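Local coordinates for protein UDP-N-acetylglucosamine 4-epimerase (Bacillus cereus, PDB 3M2P) that probably interconverts UDP-N-acetylglucosamine and its C4 epimer, as a member of the NAD(P)-dependent epimerase/dehydratase family, at residues 235-243 with 282-293. Sequence-based numbering, arbitrary orientation.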
ATOM      1  N   VAL A 235     -23.104 -18.651  -5.879  1.00 45.97           N
ATOM      2  CA  VAL A 235     -23.797 -17.418  -5.502  1.00 45.28           C
ATOM      3  C   VAL A 235     -25.172 -17.334  -6.167  1.00 45.92           C
ATOM      4  O   VAL A 235     -26.191 -17.209  -5.494  1.00 46.09           O
ATOM      5  CB  VAL A 235     -22.959 -16.152  -5.871  1.00 45.75           C
ATOM      6  CG1 VAL A 235     -23.679 -14.868  -5.469  1.00 45.15           C
ATOM      7  CG2 VAL A 235     -21.590 -16.200  -5.237  1.00 44.76           C
ATOM      8  N   ALA A 236     -25.194 -17.414  -7.494  1.00 46.69           N
ATOM      9  CA  ALA A 236     -26.435 -17.322  -8.260  1.00 47.22           C
ATOM     10  C   ALA A 236     -27.480 -18.332  -7.808  1.00 48.08           C
ATOM     11  O   ALA A 236     -28.632 -17.975  -7.593  1.00 48.64           O
ATOM     12  CB  ALA A 236     -26.153 -17.486  -9.737  1.00 47.92           C
ATOM     13  N   ASN A 237     -27.067 -19.591  -7.667  1.00 47.76           N
ATOM     14  CA  ASN A 237     -27.943 -20.664  -7.198  1.00 48.22           C
ATOM     15  C   ASN A 237     -28.582 -20.365  -5.841  1.00 50.00           C
ATOM     16  O   ASN A 237     -29.796 -20.485  -5.663  1.00 51.30           O
ATOM     17  CB  ASN A 237     -27.166 -21.976  -7.079  1.00 47.40           C
ATOM     18  CG  ASN A 237     -26.731 -22.532  -8.417  1.00 48.51           C
ATOM     19  OD1 ASN A 237     -27.218 -22.119  -9.475  1.00 48.15           O
ATOM     20  ND2 ASN A 237     -25.807 -23.490  -8.376  1.00 47.98           N
ATOM     21  N   THR A 238     -27.744 -19.999  -4.879  1.00 48.88           N
ATOM     22  CA  THR A 238     -28.199 -19.722  -3.532  1.00 48.53           C
ATOM     23  C   THR A 238     -29.184 -18.562  -3.526  1.00 49.59           C
ATOM     24  O   THR A 238     -30.205 -18.609  -2.845  1.00 51.11           O
ATOM     25  CB  THR A 238     -27.011 -19.420  -2.606  1.00 48.45           C
ATOM     26  OG1 THR A 238     -26.100 -20.530  -2.615  1.00 46.27           O
ATOM     27  CG2 THR A 238     -27.492 -19.148  -1.181  1.00 46.73           C
ATOM     28  N   ILE A 239     -28.889 -17.516  -4.288  1.00 49.20           N
ATOM     29  CA  ILE A 239     -29.840 -16.417  -4.410  1.00 51.40           C
ATOM     30  C   ILE A 239     -31.132 -16.905  -5.064  1.00 52.99           C
ATOM     31  O   ILE A 239     -32.229 -16.630  -4.565  1.00 53.64           O
ATOM     32  CB  ILE A 239     -29.254 -15.218  -5.177  1.00 49.90           C
ATOM     33  CG1 ILE A 239     -28.246 -14.487  -4.287  1.00 49.67           C
ATOM     34  CG2 ILE A 239     -30.366 -14.277  -5.609  1.00 50.51           C
ATOM     35  CD1 ILE A 239     -27.273 -13.585  -5.028  1.00 49.94           C
ATOM     36  N   ASN A 240     -30.989 -17.644  -6.166  1.00 52.40           N
ATOM     37  CA  ASN A 240     -32.117 -18.269  -6.859  1.00 53.37           C
ATOM     38  C   ASN A 240     -33.085 -19.032  -5.951  1.00 53.96           C
ATOM     39  O   ASN A 240     -34.284 -18.764  -5.967  1.00 54.67           O
ATOM     40  CB  ASN A 240     -31.621 -19.195  -7.965  1.00 53.98           C
ATOM     41  CG  ASN A 240     -31.480 -18.492  -9.294  1.00 54.43           C
ATOM     42  OD1 ASN A 240     -30.907 -19.039 -10.238  1.00 54.20           O
ATOM     43  ND2 ASN A 240     -32.007 -17.276  -9.379  1.00 53.82           N
ATOM     44  N   ASN A 241     -32.571 -19.985  -5.173  1.00 53.01           N
ATOM     45  CA  ASN A 241     -33.414 -20.742  -4.240  1.00 54.23           C
ATOM     46  C   ASN A 241     -34.163 -19.828  -3.272  1.00 55.60           C
ATOM     47  O   ASN A 241     -35.392 -19.779  -3.277  1.00 56.95           O
ATOM     48  CB  ASN A 241     -32.606 -21.789  -3.462  1.00 52.55           C
ATOM     49  CG  ASN A 241     -31.834 -22.734  -4.376  1.00 55.04           C
ATOM     50  OD1 ASN A 241     -31.777 -22.534  -5.596  1.00 55.03           O
ATOM     51  ND2 ASN A 241     -31.229 -23.767  -3.788  1.00 54.35           N
ATOM     52  N   ALA A 242     -33.412 -19.095  -2.458  1.00 54.85           N
ATOM     53  CA  ALA A 242     -33.989 -18.160  -1.506  1.00 54.39           C
ATOM     54  C   ALA A 242     -35.090 -17.260  -2.096  1.00 56.44           C
ATOM     55  O   ALA A 242     -36.025 -16.877  -1.387  1.00 56.99           O
ATOM     56  CB  ALA A 242     -32.887 -17.321  -0.872  1.00 53.82           C
ATOM     57  N   PHE A 243     -34.987 -16.930  -3.384  1.00 56.14           N
ATOM     58  CA  PHE A 243     -35.921 -15.983  -4.008  1.00 56.99           C
ATOM     59  C   PHE A 243     -36.989 -16.616  -4.906  1.00 58.95           C
ATOM     60  O   PHE A 243     -37.508 -15.951  -5.814  1.00 59.22           O
ATOM     61  CB  PHE A 243     -35.162 -14.949  -4.835  1.00 56.20           C
ATOM     62  CG  PHE A 243     -34.376 -13.977  -4.019  1.00 56.75           C
ATOM     63  CD1 PHE A 243     -33.372 -14.414  -3.174  1.00 55.60           C
ATOM     64  CD2 PHE A 243     -34.622 -12.621  -4.118  1.00 57.17           C
ATOM     65  CE1 PHE A 243     -32.642 -13.523  -2.430  1.00 54.43           C
ATOM     66  CE2 PHE A 243     -33.889 -11.727  -3.380  1.00 57.22           C
ATOM     67  CZ  PHE A 243     -32.900 -12.181  -2.531  1.00 56.11           C
ATOM     68  N   PHE A 282     -23.597 -17.582   3.693  1.00 47.13           N
ATOM     69  CA  PHE A 282     -24.208 -16.930   2.530  1.00 46.30           C
ATOM     70  C   PHE A 282     -25.712 -17.171   2.402  1.00 46.35           C
ATOM     71  O   PHE A 282     -26.462 -16.227   2.172  1.00 46.26           O
ATOM     72  CB  PHE A 282     -23.494 -17.264   1.222  1.00 44.41           C
ATOM     73  CG  PHE A 282     -23.860 -16.339   0.097  1.00 45.67           C
ATOM     74  CD1 PHE A 282     -24.644 -16.776  -0.958  1.00 45.54           C
ATOM     75  CD2 PHE A 282     -23.437 -15.016   0.106  1.00 45.29           C
ATOM     76  CE1 PHE A 282     -24.985 -15.916  -1.989  1.00 45.13           C
ATOM     77  CE2 PHE A 282     -23.779 -14.148  -0.928  1.00 43.91           C
ATOM     78  CZ  PHE A 282     -24.552 -14.598  -1.971  1.00 44.71           C
ATOM     79  N   ALA A 283     -26.144 -18.422   2.576  1.00 48.10           N
ATOM     80  CA  ALA A 283     -27.552 -18.808   2.383  1.00 47.93           C
ATOM     81  C   ALA A 283     -28.479 -18.243   3.452  1.00 48.47           C
ATOM     82  O   ALA A 283     -29.613 -17.854   3.166  1.00 48.79           O
ATOM     83  CB  ALA A 283     -27.695 -20.334   2.300  1.00 45.65           C
ATOM     84  N   THR A 284     -27.987 -18.211   4.684  1.00 48.47           N
ATOM     85  CA  THR A 284     -28.725 -17.659   5.813  1.00 49.02           C
ATOM     86  C   THR A 284     -28.888 -16.154   5.661  1.00 48.72           C
ATOM     87  O   THR A 284     -29.951 -15.601   5.932  1.00 49.16           O
ATOM     88  CB  THR A 284     -27.984 -17.949   7.131  1.00 48.07           C
ATOM     89  OG1 THR A 284     -28.285 -19.280   7.566  1.00 47.99           O
ATOM     90  CG2 THR A 284     -28.395 -16.972   8.200  1.00 47.53           C
ATOM     91  N   ALA A 285     -27.820 -15.505   5.210  1.00 47.95           N
ATOM     92  CA  ALA A 285     -27.788 -14.061   5.019  1.00 47.48           C
ATOM     93  C   ALA A 285     -28.769 -13.597   3.951  1.00 48.81           C
ATOM     94  O   ALA A 285     -29.479 -12.608   4.112  1.00 48.86           O
ATOM     95  CB  ALA A 285     -26.386 -13.636   4.647  1.00 46.54           C
ATOM     96  N   VAL A 286     -28.786 -14.322   2.846  1.00 50.25           N
ATOM     97  CA  VAL A 286     -29.625 -13.971   1.717  1.00 51.32           C
ATOM     98  C   VAL A 286     -31.089 -14.330   1.989  1.00 52.65           C
ATOM     99  O   VAL A 286     -31.998 -13.620   1.545  1.00 53.68           O
ATOM    100  CB  VAL A 286     -29.104 -14.639   0.435  1.00 50.07           C
ATOM    101  CG1 VAL A 286     -29.973 -14.274  -0.741  1.00 51.82           C
ATOM    102  CG2 VAL A 286     -27.662 -14.214   0.187  1.00 47.65           C
ATOM    103  N   GLU A 287     -31.310 -15.423   2.724  1.00 52.23           N
ATOM    104  CA  GLU A 287     -32.650 -15.777   3.199  1.00 53.79           C
ATOM    105  C   GLU A 287     -33.272 -14.557   3.876  1.00 53.92           C
ATOM    106  O   GLU A 287     -34.464 -14.295   3.734  1.00 56.23           O
ATOM    107  CB  GLU A 287     -32.609 -16.948   4.202  1.00 53.42           C
ATOM    108  CG  GLU A 287     -32.673 -18.376   3.609  1.00 54.59           C
ATOM    109  CD  GLU A 287     -32.657 -19.490   4.692  1.00 57.27           C
ATOM    110  OE1 GLU A 287     -33.179 -19.272   5.818  1.00 57.31           O
ATOM    111  OE2 GLU A 287     -32.121 -20.595   4.414  1.00 56.53           O
ATOM    112  N   GLU A 288     -32.440 -13.814   4.602  1.00 52.83           N
ATOM    113  CA  GLU A 288     -32.869 -12.670   5.400  1.00 52.92           C
ATOM    114  C   GLU A 288     -32.987 -11.409   4.552  1.00 54.57           C
ATOM    115  O   GLU A 288     -33.951 -10.652   4.670  1.00 55.43           O
ATOM    116  CB  GLU A 288     -31.880 -12.442   6.555  1.00 51.15           C
ATOM    117  CG  GLU A 288     -32.191 -11.245   7.450  1.00 49.85           C
ATOM    118  CD  GLU A 288     -31.265 -11.151   8.658  1.00 49.44           C
ATOM    119  OE1 GLU A 288     -31.373 -11.998   9.575  1.00 47.05           O
ATOM    120  OE2 GLU A 288     -30.434 -10.214   8.698  1.00 49.74           O
ATOM    121  N   ILE A 289     -31.990 -11.180   3.704  1.00 54.38           N
ATOM    122  CA  ILE A 289     -32.018 -10.047   2.792  1.00 54.56           C
ATOM    123  C   ILE A 289     -33.278 -10.123   1.948  1.00 56.60           C
ATOM    124  O   ILE A 289     -33.982  -9.132   1.792  1.00 58.12           O
ATOM    125  CB  ILE A 289     -30.765 -10.006   1.896  1.00 54.24           C
ATOM    126  CG1 ILE A 289     -29.509  -9.865   2.765  1.00 50.68           C
ATOM    127  CG2 ILE A 289     -30.865  -8.873   0.865  1.00 53.09           C
ATOM    128  CD1 ILE A 289     -28.221  -9.840   1.986  1.00 48.73           C
ATOM    129  N   HIS A 290     -33.570 -11.306   1.421  1.00 55.69           N
ATOM    130  CA  HIS A 290     -34.808 -11.509   0.690  1.00 56.81           C
ATOM    131  C   HIS A 290     -36.003 -11.077   1.537  1.00 59.29           C
ATOM    132  O   HIS A 290     -36.776 -10.200   1.141  1.00 60.44           O
ATOM    133  CB  HIS A 290     -34.947 -12.971   0.271  1.00 57.32           C
ATOM    134  CG  HIS A 290     -36.321 -13.336  -0.200  1.00 59.20           C
ATOM    135  ND1 HIS A 290     -36.892 -12.790  -1.332  1.00 59.56           N
ATOM    136  CD2 HIS A 290     -37.238 -14.194   0.305  1.00 60.92           C
ATOM    137  CE1 HIS A 290     -38.102 -13.292  -1.500  1.00 60.94           C
ATOM    138  NE2 HIS A 290     -38.336 -14.147  -0.520  1.00 62.36           N
ATOM    139  N   LEU A 291     -36.130 -11.691   2.713  1.00 59.72           N
ATOM    140  CA  LEU A 291     -37.250 -11.459   3.629  1.00 60.15           C
ATOM    141  C   LEU A 291     -37.304 -10.018   4.126  1.00 61.69           C
ATOM    142  O   LEU A 291     -38.022  -9.700   5.074  1.00 62.38           O
ATOM    143  CB  LEU A 291     -37.165 -12.424   4.820  1.00 60.58           C
ATOM    144  CG  LEU A 291     -38.327 -12.520   5.817  1.00 62.55           C
ATOM    145  CD1 LEU A 291     -38.178 -11.567   7.022  1.00 62.28           C
ATOM    146  CD2 LEU A 291     -39.651 -12.314   5.092  1.00 64.73           C
ATOM    147  N   LEU A 292     -36.550  -9.141   3.479  1.00 61.24           N
ATOM    148  CA  LEU A 292     -36.548  -7.742   3.860  1.00 61.44           C
ATOM    149  C   LEU A 292     -36.662  -6.850   2.626  1.00 63.25           C
ATOM    150  O   LEU A 292     -36.907  -5.647   2.738  1.00 63.76           O
ATOM    151  CB  LEU A 292     -35.292  -7.422   4.672  1.00 60.78           C
ATOM    152  CG  LEU A 292     -35.291  -6.178   5.564  1.00 60.41           C
ATOM    153  CD1 LEU A 292     -36.695  -5.593   5.739  1.00 60.94           C
ATOM    154  CD2 LEU A 292     -34.655  -6.529   6.908  1.00 58.71           C
HETATM  155  N   MSE A 293     -36.501  -7.445   1.447  1.00 63.17           N
HETATM  156  CA  MSE A 293     -36.602  -6.682   0.210  1.00 64.01           C
HETATM  157  C   MSE A 293     -38.045  -6.347  -0.114  1.00 66.66           C
HETATM  158  O   MSE A 293     -38.332  -5.551  -1.009  1.00 67.43           O
HETATM  159  CB  MSE A 293     -35.923  -7.407  -0.949  1.00 63.47           C
HETATM  160  CG  MSE A 293     -34.605  -6.755  -1.350  1.00 64.24           C
HETATM  161 SE   MSE A 293     -33.535  -7.808  -2.581  1.00 69.69          SE
HETATM  162  CE  MSE A 293     -33.374  -9.372  -1.459  1.00 58.30           C
TER
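Phe243, the first residue past the end of helix 232-242, lays its ring against His290, Val286 and selenomethionine Met293 of helix 282-293. His290 CB sits over one face, 3.8 Å from the centroid of the Phe243 ring, a CH-pi contact, while Ile239 CG2, from the last turn of helix 232-242, backs the opposite face of the Phe243 ring. The imidazole of His290 turns its edge toward that ring, the two planes inclined at 52° in an edge-to-face pair. His290 CG, anti to the backbone N (chi1 167°), sets the imidazole alongside Phe243, where Ala242 O lies over one imidazole face, 3.4 Å from His290 CD2. Val286 CG1 and the selenium of Met293 lie at the edge of the phenyl ring, Met293 SE 5.3 Å from the Phe243 centroid and near its plane, a Met-aromatic contact. At the beginning of helix 282-293, Phe282 reaches across to Val235, whose CG1 is 3.6 Å from Phe282 CZ; Thr238 CB lies in plane at the Phe282 ring edge, and Val286 CG2, from one turn further along the same helix as Phe282, stands over the centre of one face. Ile239 CG1 and Val286 CG1, 3.9 Å apart, fill the middle of the seam. The buried side, formed by Val235, Ile239, Phe243, Phe282 and Val286, is tight; Phe178 of helix 173-182 touches Ile239 and Val286, and Tyr164 meets the Phe282 ring edge-to-face. The other margin is partly exposed: Thr238 CG2 still packs closely on Ala283 CA at 3.6 Å while its OG1 bonds back to Glu234 O, whereas Ala242 CB comes no nearer to exposed Glu287 than 4.4 Å, at Glu287 CA. The axes of 235-242 and 282-293 come within 9.3 Å and cross at -44°, an apolar helix-helix packing that joins the last modelled helix to helix 232-242, consistent with the smaller C-terminal, substrate-binding part of extended short-chain dehydrogenases/reductases.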